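Local atomic coordinates of translocator protein BipD (Burkholderia pseudomallei, PDB entry 3NFT), a protein that is required for invasion of epithelial cells and for survival within host cells, and probably regulates secretion of the effectors BipB and BipC and their insertion into the target membrane. Residues 73-76 against 77-80; 80-83 against 84-88; 148-151 against 152-156; 227-230 against 231-234; 272-275 against 276-280. All coordinates share one frame; numbering follows the deposited sequence.

Contact 1: 73-76 against 77-80; sequences ANLT and VFDD
Asp80 reaches back one helical turn to Thr76 by two routes. Through the backbone, Asp80 N donates to Thr76 O at 2.9 Å. Through the side chains, a water donates one hydrogen to Thr76 OG1 and the other to Asp80 OD2, 2.7 Å from each. The threonine hydroxyl can serve this water because chi1 of 73° sets OG1 between the backbone N and the carbonyl carbon. From there it also gives its own hydrogen to Asn74 OD1, 2.8 Å away. The same OD1 accepts from Thr76 N at 3.1 Å, and both donors arrive from one face of the amide, the N-H some 40° out of its plane. This Asx turn is the capping arrangement at the amino end of helix 76-103: asparagine supplies an acceptor to an early N-H that has no preceding turn to bond with, while Val77, Phe78 and Asp79 make weak backbone bonds to Asn74 O and Leu75 O. Asn74 has CG anti to its own N (chi1 176°), which swings the amide across Val77 at about a right angle, with ND2 4.0 Å from Val77 CG2. The apolar residues turn to the other helices. Leu75 CD2 touches Phe78 CE1 at 4.3 Å, and the rim of the Phe78 ring lies beside Leu75 O, with CD1 3.5 Å from that oxygen. Leu75 and Phe78 both pack on helix 121-160.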
loop_
_atom_site.group_PDB
_atom_site.type_symbol
_atom_site.label_atom_id
_atom_site.label_comp_id
_atom_site.label_asym_id
_atom_site.label_seq_id
_atom_site.Cartn_x
_atom_site.Cartn_y
_atom_site.Cartn_z
ATOM N N ALA A 73 -36.142 7.096 28.256
ATOM C CA ALA A 73 -34.938 7.572 27.634
ATOM C C ALA A 73 -35.142 8.887 26.893
ATOM O O ALA A 73 -36.087 9.030 26.118
ATOM C CB ALA A 73 -34.405 6.482 26.631
ATOM N N ASN A 74 -34.199 9.814 27.045
ATOM C CA ASN A 74 -34.078 11.009 26.217
ATOM C C ASN A 74 -33.398 10.559 24.943
ATOM O O ASN A 74 -32.187 10.361 24.883
ATOM C CB ASN A 74 -33.265 12.107 26.948
ATOM C CG ASN A 74 -33.018 13.323 26.106
ATOM O OD1 ASN A 74 -33.432 13.381 24.946
ATOM N ND2 ASN A 74 -32.315 14.339 26.689
ATOM N N LEU A 75 -34.196 10.344 23.905
ATOM C CA LEU A 75 -33.643 9.736 22.690
ATOM C C LEU A 75 -32.705 10.677 21.918
ATOM O O LEU A 75 -31.951 10.237 21.047
ATOM C CB LEU A 75 -34.772 9.243 21.774
ATOM C CG LEU A 75 -35.730 8.245 22.382
ATOM C CD1 LEU A 75 -36.926 8.019 21.419
ATOM C CD2 LEU A 75 -35.007 6.925 22.685
ATOM N N THR A 76 -32.778 11.973 22.206
ATOM C CA THR A 76 -31.911 12.915 21.512
ATOM C C THR A 76 -30.423 12.642 21.782
ATOM O O THR A 76 -29.578 13.070 20.989
ATOM C CB THR A 76 -32.209 14.378 21.861
ATOM O OG1 THR A 76 -31.750 14.698 23.192
ATOM C CG2 THR A 76 -33.733 14.662 21.731
ATOM N N VAL A 77 -30.096 12.006 22.906
ATOM C CA VAL A 77 -28.712 11.648 23.155
ATOM C C VAL A 77 -28.179 10.707 22.074
ATOM O O VAL A 77 -27.017 10.739 21.670
ATOM C CB VAL A 77 -28.597 11.016 24.571
ATOM C CG1 VAL A 77 -27.155 10.696 24.931
ATOM C CG2 VAL A 77 -29.257 11.945 25.637
ATOM N N PHE A 78 -29.040 9.824 21.607
ATOM C CA PHE A 78 -28.664 8.940 20.543
ATOM C C PHE A 78 -28.494 9.666 19.215
ATOM O O PHE A 78 -27.597 9.339 18.440
ATOM C CB PHE A 78 -29.717 7.821 20.386
ATOM C CG PHE A 78 -29.911 6.956 21.607
ATOM C CD1 PHE A 78 -30.687 7.415 22.686
ATOM C CD2 PHE A 78 -29.280 5.708 21.748
ATOM C CE1 PHE A 78 -30.854 6.679 23.828
ATOM C CE2 PHE A 78 -29.472 4.951 22.897
ATOM C CZ PHE A 78 -30.256 5.433 23.945
ATOM N N ASP A 79 -29.376 10.632 18.936
ATOM C CA ASP A 79 -29.222 11.496 17.775
ATOM C C ASP A 79 -27.890 12.227 17.795
ATOM O O ASP A 79 -27.187 12.267 16.799
ATOM C CB ASP A 79 -30.353 12.516 17.674
ATOM C CG ASP A 79 -31.722 11.865 17.564
ATOM O OD1 ASP A 79 -31.910 10.993 16.660
ATOM O OD2 ASP A 79 -32.606 12.225 18.387
ATOM N N ASP A 80 -27.516 12.752 18.954
ATOM C CA ASP A 80 -26.276 13.498 19.085
ATOM C C ASP A 80 -25.110 12.563 18.721
ATOM O O ASP A 80 -24.151 12.978 18.082
ATOM C CB ASP A 80 -26.060 13.961 20.536
ATOM C CG ASP A 80 -26.999 15.088 20.997
ATOM O OD1 ASP A 80 -27.573 15.798 20.168
ATOM O OD2 ASP A 80 -27.104 15.286 22.242
HETATM O O HOH W 1 -29.255 15.616 23.801
#

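Contact 2: 80-83 against 84-88; sequences DARV and AVRGH
Val83 CG2 rests 3.6 Å from Arg86 NH1, one contact in a regular alpha-helical turn of helix 76-103, part of the protein's bundle of long helices. The Arg86 chain is bent at chi3 (-126°), which folds the guanidinium back along the helix toward Val83. NH1 thereby comes within 3.5 Å of Val83 CA, and one face of the group lies over Arg82 O. Arg82, one turn earlier, runs alongside and points the same way, the two guanidinium planes standing 76° apart. Arg82 NH2 approaches the edge of the Arg86 group, in its plane, 4.0 Å from Arg86 NH2. Glu145 of helix 121-160 probably eases the nearness of the two positive groups: Arg82 NH2 forms a salt bridge to it, and Arg86 NE a longer, weak ion pair. Arginine suits position 82 because its separate N-H groups can serve more than one acceptor on helix 121-160. Beneath the side chains the backbone is evenly bonded, with Arg86 N 3.1 Å from Arg82 O in a nearly straight bond (170°) and Gly87 N 2.9 Å from Val83 O. On the inner side small and branched residues fit between helices. Ala81 packs on helix 41-56, while Val85 meets Leu47, Val144 and Tyr272, each from a different helix. Within its own turn the buried Val85 presses close to the backbone, its CG2 methyl 3.2 Å from Ala81 O.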
loop_
_atom_site.group_PDB
_atom_site.type_symbol
_atom_site.label_atom_id
_atom_site.label_comp_id
_atom_site.label_asym_id
_atom_site.label_seq_id
_atom_site.Cartn_x
_atom_site.Cartn_y
_atom_site.Cartn_z
ATOM N N ASP A 80 -27.516 12.752 18.954
ATOM C CA ASP A 80 -26.276 13.498 19.085
ATOM C C ASP A 80 -25.110 12.563 18.721
ATOM O O ASP A 80 -24.151 12.978 18.082
ATOM C CB ASP A 80 -26.060 13.961 20.536
ATOM C CG ASP A 80 -26.999 15.088 20.997
ATOM O OD1 ASP A 80 -27.573 15.798 20.168
ATOM O OD2 ASP A 80 -27.104 15.286 22.242
ATOM N N ALA A 81 -25.173 11.303 19.167
ATOM C CA ALA A 81 -24.096 10.348 18.854
ATOM C C ALA A 81 -24.030 10.061 17.347
ATOM O O ALA A 81 -22.968 10.025 16.760
ATOM C CB ALA A 81 -24.248 9.078 19.622
ATOM N N ARG A 82 -25.187 9.825 16.731
ATOM C CA ARG A 82 -25.222 9.557 15.299
ATOM C C ARG A 82 -24.650 10.743 14.513
ATOM O O ARG A 82 -23.872 10.556 13.566
ATOM C CB ARG A 82 -26.650 9.261 14.875
ATOM C CG ARG A 82 -27.119 7.931 15.438
ATOM C CD ARG A 82 -28.630 7.747 15.271
ATOM N NE ARG A 82 -28.989 7.899 13.870
ATOM C CZ ARG A 82 -30.188 8.208 13.410
ATOM N NH1 ARG A 82 -31.213 8.390 14.236
ATOM N NH2 ARG A 82 -30.361 8.294 12.096
ATOM N N VAL A 83 -25.027 11.953 14.894
ATOM C CA VAL A 83 -24.512 13.162 14.243
ATOM C C VAL A 83 -22.983 13.287 14.378
ATOM O O VAL A 83 -22.260 13.597 13.404
ATOM C CB VAL A 83 -25.193 14.418 14.805
ATOM C CG1 VAL A 83 -24.457 15.672 14.348
ATOM C CG2 VAL A 83 -26.663 14.439 14.366
ATOM N N ALA A 84 -22.483 12.979 15.568
ATOM C CA ALA A 84 -21.061 13.092 15.832
ATOM C C ALA A 84 -20.270 12.030 15.063
ATOM O O ALA A 84 -19.185 12.305 14.575
ATOM C CB ALA A 84 -20.785 13.005 17.319
ATOM N N VAL A 85 -20.828 10.822 14.912
ATOM C CA VAL A 85 -20.141 9.767 14.210
ATOM C C VAL A 85 -20.033 10.150 12.729
ATOM O O VAL A 85 -18.976 9.995 12.109
ATOM C CB VAL A 85 -20.862 8.429 14.365
ATOM C CG1 VAL A 85 -20.326 7.428 13.392
ATOM C CG2 VAL A 85 -20.715 7.893 15.821
ATOM N N ARG A 86 -21.134 10.654 12.166
ATOM C CA ARG A 86 -21.143 11.152 10.785
ATOM C C ARG A 86 -20.130 12.273 10.584
ATOM O O ARG A 86 -19.345 12.250 9.640
ATOM C CB ARG A 86 -22.540 11.662 10.403
ATOM C CG ARG A 86 -23.549 10.576 10.161
ATOM C CD ARG A 86 -24.776 11.097 9.354
ATOM N NE ARG A 86 -26.048 10.822 10.040
ATOM C CZ ARG A 86 -26.666 11.656 10.881
ATOM N NH1 ARG A 86 -26.150 12.851 11.158
ATOM N NH2 ARG A 86 -27.826 11.303 11.439
ATOM N N GLY A 87 -20.107 13.228 11.504
ATOM C CA GLY A 87 -19.227 14.360 11.378
ATOM C C GLY A 87 -17.775 13.967 11.460
ATOM O O GLY A 87 -16.924 14.497 10.748
ATOM N N HIS A 88 -17.479 13.026 12.355
ATOM C CA HIS A 88 -16.111 12.547 12.525
ATOM C C HIS A 88 -15.616 11.857 11.252
ATOM O O HIS A 88 -14.485 12.047 10.833
ATOM C CB HIS A 88 -16.023 11.573 13.687
ATOM C CG HIS A 88 -14.620 11.281 14.101
ATOM N ND1 HIS A 88 -14.064 10.018 14.090
ATOM C CD2 HIS A 88 -13.645 12.122 14.513
ATOM C CE1 HIS A 88 -12.803 10.102 14.496
ATOM N NE2 HIS A 88 -12.533 11.367 14.763
#

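Contact 3: 148-151 against 152-156; sequences TKYF and QSVAD
Thr148 O receives the N-H of Gln152 at 2.8 Å from Gln152 N, in a bond of 162°, and Lys149 O holds Ser153 N at the same 2.8 Å. Tyr150 O takes Val154 N at 2.9 Å. A second hydrogen bond to Tyr150 O, from Ser153 OG, belongs to only one of two serine conformers and is therefore less certain. The main side-chain contact is between Tyr150 and Val154, which lie side by side and point the same way: CG2 of the valine touches the ring near CE1, at 3.6 Å. That methyl stands anti to the carbonyl carbon of Val154, which also brings it back to 3.3 Å from Tyr150 O. Gln152 is different in kind, a buried polar residue whose carbon chain runs out fully extended (chi1 -175°, chi2 174°). Its amide is used at both ends on helix 76-103, NE2 donating to Asp79 OD1 and OE1 accepting from Arg82 NH1; an amide, with a donor and an acceptor, suits a place between an acid and a base. The run lies in the predicted coiled coil of helix 121-160 and offers different residues to each neighbour. Phe151 stacks on Phe54 of helix 41-56 and meets the ring of Phe78 on helix 76-103 with planes about 70° apart, while Tyr150 and Val154 pack on Ile261 of helix 244-295.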
loop_
_atom_site.group_PDB
_atom_site.type_symbol
_atom_site.label_atom_id
_atom_site.label_comp_id
_atom_site.label_asym_id
_atom_site.label_seq_id
_atom_site.Cartn_x
_atom_site.Cartn_y
_atom_site.Cartn_z
ATOM N N THR A 148 -26.417 2.296 16.145
ATOM C CA THR A 148 -26.894 3.289 17.093
ATOM C C THR A 148 -28.374 3.589 16.857
ATOM O O THR A 148 -29.128 3.817 17.795
ATOM C CB THR A 148 -26.037 4.573 17.063
ATOM O OG1 THR A 148 -24.664 4.217 17.331
ATOM C CG2 THR A 148 -26.526 5.588 18.099
ATOM N N LYS A 149 -28.801 3.585 15.594
ATOM C CA LYS A 149 -30.224 3.699 15.327
ATOM C C LYS A 149 -31.030 2.555 15.937
ATOM O O LYS A 149 -32.105 2.755 16.524
ATOM C CB LYS A 149 -30.450 3.772 13.821
ATOM C CG LYS A 149 -31.889 3.810 13.454
ATOM C CD LYS A 149 -32.620 5.060 13.871
ATOM C CE LYS A 149 -33.910 5.191 13.043
ATOM N NZ LYS A 149 -34.880 6.114 13.643
ATOM N N TYR A 150 -30.527 1.337 15.786
ATOM C CA TYR A 150 -31.106 0.177 16.459
ATOM C C TYR A 150 -31.205 0.368 17.962
ATOM O O TYR A 150 -32.239 0.165 18.578
ATOM C CB TYR A 150 -30.275 -1.042 16.141
ATOM C CG TYR A 150 -30.364 -2.229 17.087
ATOM C CD1 TYR A 150 -31.560 -2.924 17.293
ATOM C CD2 TYR A 150 -29.239 -2.708 17.720
ATOM C CE1 TYR A 150 -31.608 -4.021 18.107
ATOM C CE2 TYR A 150 -29.279 -3.814 18.550
ATOM C CZ TYR A 150 -30.473 -4.476 18.746
ATOM O OH TYR A 150 -30.507 -5.592 19.543
ATOM N N PHE A 151 -30.079 0.791 18.538
ATOM C CA PHE A 151 -29.947 0.990 19.987
ATOM C C PHE A 151 -30.984 2.013 20.444
ATOM O O PHE A 151 -31.652 1.806 21.441
ATOM C CB PHE A 151 -28.509 1.443 20.250
ATOM C CG PHE A 151 -28.039 1.374 21.684
ATOM C CD1 PHE A 151 -28.265 0.268 22.485
ATOM C CD2 PHE A 151 -27.242 2.419 22.180
ATOM C CE1 PHE A 151 -27.745 0.188 23.777
ATOM C CE2 PHE A 151 -26.703 2.337 23.451
ATOM C CZ PHE A 151 -26.959 1.236 24.252
ATOM N N GLN A 152 -31.113 3.099 19.665
ATOM C CA GLN A 152 -32.097 4.136 19.866
ATOM C C GLN A 152 -33.508 3.613 19.805
ATOM O O GLN A 152 -34.348 3.962 20.627
ATOM C CB GLN A 152 -31.886 5.286 18.871
ATOM C CG GLN A 152 -32.762 6.513 19.032
ATOM C CD GLN A 152 -32.338 7.633 18.079
ATOM O OE1 GLN A 152 -31.518 7.426 17.184
ATOM N NE2 GLN A 152 -32.859 8.819 18.275
ATOM N N SER A 153 -33.779 2.756 18.822
ATOM C CA SER A 153 -35.133 2.250 18.636
ATOM C C SER A 153 -35.528 1.315 19.787
ATOM O O SER A 153 -36.690 1.258 20.180
ATOM C CB SER A 153 -35.271 1.544 17.278
ATOM O OG SER A 153 -34.577 0.313 17.250
ATOM N N VAL A 154 -34.545 0.610 20.362
ATOM C CA VAL A 154 -34.779 -0.234 21.539
ATOM C C VAL A 154 -35.055 0.655 22.758
ATOM O O VAL A 154 -35.986 0.444 23.495
ATOM C CB VAL A 154 -33.627 -1.213 21.776
ATOM C CG1 VAL A 154 -33.826 -2.000 23.069
ATOM C CG2 VAL A 154 -33.444 -2.181 20.586
ATOM N N ALA A 155 -34.276 1.719 22.913
ATOM C CA ALA A 155 -34.581 2.688 23.973
ATOM C C ALA A 155 -35.960 3.301 23.852
ATOM O O ALA A 155 -36.652 3.503 24.847
ATOM C CB ALA A 155 -33.488 3.762 24.031
ATOM N N ASP A 156 -36.374 3.572 22.612
ATOM C CA ASP A 156 -37.657 4.173 22.314
ATOM C C ASP A 156 -38.769 3.192 22.730
ATOM O O ASP A 156 -39.681 3.540 23.467
ATOM C CB ASP A 156 -37.714 4.465 20.811
ATOM C CG ASP A 156 -38.874 5.349 20.393
ATOM O OD1 ASP A 156 -39.726 5.752 21.202
ATOM O OD2 ASP A 156 -38.923 5.640 19.167
#

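Contact 4: 227-230 against 231-234; sequences KLIK and MRDS
Ile229 lies beside both Arg232 and Asp233 on the short helix 226-233, which packs against helices 121-160, 177-189 and 244-295 of the main body. Its CG2 methyl, anti to the backbone N, sits 3.5 Å from Asp233 OD1 and 3.7 Å from Arg232 NH2, so an apolar branch flanks a neighbouring ion pair. In that pair the arginine approaches side-on, and two nitrogens serve one oxygen: NH2 is 3.0 Å and NE 3.3 Å from Asp233 OD2. The oxygen lies in the guanidinium plane, but both nitrogens come from one face of the carboxylate, NH2 on its syn side. Arg232 NH1 is left for Gln185 OE1, and Lys227 NZ finds a salt bridge with Asp264, so the long basic chains also tie this helix to others. Backbone bonding is sound as far as Asp233, whose N is 2.8 Å from Ile229 O. It then weakens: Ser234 N reaches Lys230 O at 3.1 Å with an angle of only 124°, and shares its hydrogen with Met231 O. Leu228 and Met231 form the apolar side, Leu228 packing on Tyr150 and Val154, Met231 on Met158, with Leu228 CD2 4.1 Å from Met231 SD. Serine suits position 234 because its short hydroxyl can serve two partners: Trp250 NE1 is hydrogen-bonded to Ser234 OG, and that hydroxyl turns back on the helix to donate to Met231 O at 2.7 Å.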
loop_
_atom_site.group_PDB
_atom_site.type_symbol
_atom_site.label_atom_id
_atom_site.label_comp_id
_atom_site.label_asym_id
_atom_site.label_seq_id
_atom_site.Cartn_x
_atom_site.Cartn_y
_atom_site.Cartn_z
ATOM N N LYS A 227 -32.378 -10.960 20.687
ATOM C CA LYS A 227 -32.707 -10.421 22.014
ATOM C C LYS A 227 -34.103 -9.783 22.007
ATOM O O LYS A 227 -34.849 -9.913 22.966
ATOM C CB LYS A 227 -31.636 -9.415 22.484
ATOM C CG LYS A 227 -30.328 -10.085 22.851
ATOM C CD LYS A 227 -29.211 -9.889 21.869
ATOM C CE LYS A 227 -28.011 -10.790 22.176
ATOM N NZ LYS A 227 -26.758 -10.526 21.384
ATOM N N LEU A 228 -34.447 -9.084 20.927
ATOM C CA LEU A 228 -35.782 -8.505 20.820
ATOM C C LEU A 228 -36.862 -9.583 20.807
ATOM O O LEU A 228 -37.917 -9.404 21.384
ATOM C CB LEU A 228 -35.891 -7.635 19.575
ATOM C CG LEU A 228 -35.138 -6.297 19.613
ATOM C CD1 LEU A 228 -35.103 -5.657 18.226
ATOM C CD2 LEU A 228 -35.730 -5.397 20.691
ATOM N N ILE A 229 -36.591 -10.683 20.105
ATOM C CA ILE A 229 -37.502 -11.845 20.096
ATOM C C ILE A 229 -37.691 -12.424 21.497
ATOM O O ILE A 229 -38.810 -12.690 21.923
ATOM C CB ILE A 229 -36.979 -12.897 19.128
ATOM C CG1 ILE A 229 -37.157 -12.381 17.699
ATOM C CG2 ILE A 229 -37.702 -14.245 19.392
ATOM C CD1 ILE A 229 -36.488 -13.253 16.611
ATOM N N LYS A 230 -36.606 -12.554 22.240
ATOM C CA LYS A 230 -36.676 -13.075 23.607
ATOM C C LYS A 230 -37.488 -12.125 24.482
ATOM O O LYS A 230 -38.309 -12.555 25.280
ATOM C CB LYS A 230 -35.282 -13.368 24.197
ATOM C CG LYS A 230 -34.660 -14.628 23.633
ATOM C CD LYS A 230 -33.248 -14.835 24.063
ATOM C CE LYS A 230 -32.616 -16.027 23.327
ATOM N NZ LYS A 230 -33.503 -17.218 23.281
ATOM N N MET A 231 -37.277 -10.814 24.310
ATOM C CA MET A 231 -38.082 -9.815 25.026
ATOM C C MET A 231 -39.569 -9.935 24.663
ATOM O O MET A 231 -40.432 -10.008 25.526
ATOM C CB MET A 231 -37.574 -8.415 24.689
ATOM C CG MET A 231 -36.272 -8.024 25.335
ATOM S SD MET A 231 -35.779 -6.419 24.657
ATOM C CE MET A 231 -34.927 -5.689 26.011
ATOM N N ARG A 232 -39.840 -9.997 23.370
ATOM C CA ARG A 232 -41.222 -10.168 22.898
ATOM C C ARG A 232 -41.878 -11.427 23.478
ATOM O O ARG A 232 -43.018 -11.395 23.987
ATOM C CB ARG A 232 -41.268 -10.227 21.365
ATOM C CG ARG A 232 -42.651 -10.112 20.767
ATOM C CD ARG A 232 -42.641 -10.570 19.298
ATOM N NE ARG A 232 -42.201 -11.965 19.231
ATOM C CZ ARG A 232 -41.595 -12.548 18.196
ATOM N NH1 ARG A 232 -41.323 -11.872 17.082
ATOM N NH2 ARG A 232 -41.216 -13.818 18.303
ATOM N N ASP A 233 -41.170 -12.548 23.392
ATOM C CA ASP A 233 -41.727 -13.831 23.844
ATOM C C ASP A 233 -41.865 -13.959 25.358
ATOM O O ASP A 233 -42.568 -14.857 25.843
ATOM C CB ASP A 233 -40.872 -14.988 23.349
ATOM C CG ASP A 233 -40.924 -15.166 21.861
ATOM O OD1 ASP A 233 -40.048 -15.917 21.376
ATOM O OD2 ASP A 233 -41.804 -14.581 21.164
ATOM N N SER A 234 -41.251 -13.047 26.115
ATOM C CA SER A 234 -41.378 -13.057 27.568
ATOM C C SER A 234 -42.717 -12.519 28.066
ATOM O O SER A 234 -43.060 -12.700 29.231
ATOM C CB SER A 234 -40.244 -12.257 28.231
ATOM O OG SER A 234 -40.424 -10.852 28.052
#

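Contact 5: 272-275 against 276-280; sequences YSHQ and NSNFD
Asn276 points ND2 at one face of the Tyr272 ring, offset toward the rim, 3.3 Å from Tyr272 CZ. Ring and amide planes are 68° apart, so the nitrogen end leads and the two groups do not stack flat. CG anti to the carbonyl carbon (chi1 -78°) turns the amide back toward the tyrosine. ND2 donates to Glu44, while OD1 accepts from a water at 2.8 Å that in turn takes a hydrogen from Gln275 NE2, a polar network suited to a buried asparagine. Ser277 is small and keeps to the backbone pattern, its N 2.9 Å from Ser273 O. This is a regular part of helix 244-295, within its predicted coiled coil, against helices 41-56, 76-103 and 121-160. Asn278 makes a similar amide–ring contact two residues on, on another side of the helix: its CG lies over one face of His274 and ND2 comes to 3.1 Å from His274 CE1. A second water joins Asn278 ND2 to Gln275 OE1 (2.9 and 2.7 Å), and ND2 also bonds to Asp120 of the second subunit. Phe279, bonded through N to Gln275 O, turns its ring inward onto Ile137 and Leu96.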
loop_
_atom_site.group_PDB
_atom_site.type_symbol
_atom_site.label_atom_id
_atom_site.label_comp_id
_atom_site.label_asym_id
_atom_site.label_seq_id
_atom_site.Cartn_x
_atom_site.Cartn_y
_atom_site.Cartn_z
ATOM N N TYR A 272 -15.111 0.467 17.492
ATOM C CA TYR A 272 -15.108 1.734 16.778
ATOM C C TYR A 272 -13.974 2.638 17.320
ATOM O O TYR A 272 -13.266 3.275 16.559
ATOM C CB TYR A 272 -16.466 2.396 16.947
ATOM C CG TYR A 272 -16.539 3.810 16.479
ATOM C CD1 TYR A 272 -16.414 4.142 15.127
ATOM C CD2 TYR A 272 -16.740 4.848 17.383
ATOM C CE1 TYR A 272 -16.478 5.475 14.706
ATOM C CE2 TYR A 272 -16.820 6.166 16.959
ATOM C CZ TYR A 272 -16.697 6.478 15.626
ATOM O OH TYR A 272 -16.736 7.789 15.204
ATOM N N SER A 273 -13.823 2.680 18.634
ATOM C CA SER A 273 -12.731 3.435 19.250
ATOM C C SER A 273 -11.352 2.947 18.784
ATOM O O SER A 273 -10.450 3.748 18.546
ATOM C CB SER A 273 -12.855 3.369 20.770
ATOM O OG SER A 273 -14.082 3.946 21.180
ATOM N N HIS A 274 -11.190 1.633 18.658
ATOM C CA HIS A 274 -9.972 1.055 18.093
ATOM C C HIS A 274 -9.751 1.498 16.640
ATOM O O HIS A 274 -8.629 1.849 16.252
ATOM C CB HIS A 274 -9.954 -0.475 18.214
ATOM C CG HIS A 274 -8.743 -1.101 17.611
ATOM N ND1 HIS A 274 -8.771 -1.753 16.394
ATOM C CD2 HIS A 274 -7.458 -1.148 18.036
ATOM C CE1 HIS A 274 -7.559 -2.200 16.113
ATOM N NE2 HIS A 274 -6.745 -1.839 17.088
ATOM N N GLN A 275 -10.814 1.533 15.841
ATOM C CA GLN A 275 -10.728 2.057 14.495
ATOM C C GLN A 275 -10.285 3.519 14.488
ATOM O O GLN A 275 -9.460 3.894 13.677
ATOM C CB GLN A 275 -12.069 1.882 13.730
ATOM C CG GLN A 275 -12.434 2.922 12.655
ATOM C CD GLN A 275 -11.501 2.944 11.475
ATOM O OE1 GLN A 275 -10.800 1.947 11.185
ATOM N NE2 GLN A 275 -11.481 4.078 10.760
ATOM N N ASN A 276 -10.832 4.327 15.389
ATOM C CA ASN A 276 -10.441 5.725 15.466
ATOM C C ASN A 276 -8.978 5.881 15.867
ATOM O O ASN A 276 -8.302 6.754 15.370
ATOM C CB ASN A 276 -11.332 6.473 16.442
ATOM C CG ASN A 276 -12.690 6.823 15.844
ATOM O OD1 ASN A 276 -12.849 6.870 14.616
ATOM N ND2 ASN A 276 -13.649 7.184 16.712
ATOM N N SER A 277 -8.501 5.034 16.780
ATOM C CA SER A 277 -7.082 4.978 17.129
ATOM C C SER A 277 -6.235 4.602 15.913
ATOM O O SER A 277 -5.222 5.242 15.630
ATOM C CB SER A 277 -6.860 4.015 18.298
ATOM O OG SER A 277 -5.482 3.893 18.597
ATOM N N ASN A 278 -6.669 3.569 15.170
ATOM C CA ASN A 278 -6.000 3.189 13.922
ATOM C C ASN A 278 -5.946 4.343 12.907
ATOM O O ASN A 278 -4.939 4.527 12.216
ATOM C CB ASN A 278 -6.669 1.966 13.285
ATOM C CG ASN A 278 -6.270 0.655 13.955
ATOM O OD1 ASN A 278 -5.326 0.609 14.756
ATOM N ND2 ASN A 278 -6.951 -0.442 13.584
ATOM N N PHE A 279 -7.014 5.134 12.822
ATOM C CA PHE A 279 -7.015 6.269 11.922
ATOM C C PHE A 279 -5.954 7.295 12.341
ATOM O O PHE A 279 -5.167 7.761 11.525
ATOM C CB PHE A 279 -8.369 6.974 11.850
ATOM C CG PHE A 279 -8.323 8.218 11.027
ATOM C CD1 PHE A 279 -8.536 8.178 9.651
ATOM C CD2 PHE A 279 -8.035 9.444 11.613
ATOM C CE1 PHE A 279 -8.468 9.327 8.880
ATOM C CE2 PHE A 279 -7.974 10.604 10.820
ATOM C CZ PHE A 279 -8.164 10.528 9.464
ATOM N N ASP A 280 -5.948 7.627 13.619
ATOM C CA ASP A 280 -4.955 8.575 14.129
ATOM C C ASP A 280 -3.530 8.089 13.825
ATOM O O ASP A 280 -2.669 8.873 13.403
ATOM C CB ASP A 280 -5.169 8.791 15.615
ATOM C CG ASP A 280 -6.423 9.594 15.919
ATOM O OD1 ASP A 280 -6.705 9.813 17.122
ATOM O OD2 ASP A 280 -7.113 10.051 14.971
HETATM O O HOH W 2 -13.546 6.029 11.998
HETATM O O HOH W 3 -9.421 -0.165 12.143
#

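Contact 3 is the most buried of the five and contact 1 lies at the surface; the other three are partly buried. Contacts 1 and 2 adjoin on helix 76-103, sharing Asp80, and both touch contact 3 on helix 121-160, where Gln152 is the common polar partner. Contact 2 also meets contact 5 through Val85 and Tyr272, and contact 3 meets contact 4 through Leu228. Contacts 4 and 5 never touch, their centres about 34 Å apart on opposite sides of the chain's centre. Chemistry follows position: capping and water at a helix start, arginines round a glutamate, aromatic packing inside, an ion pair on a short outer helix, and amides over rings where a second subunit approaches.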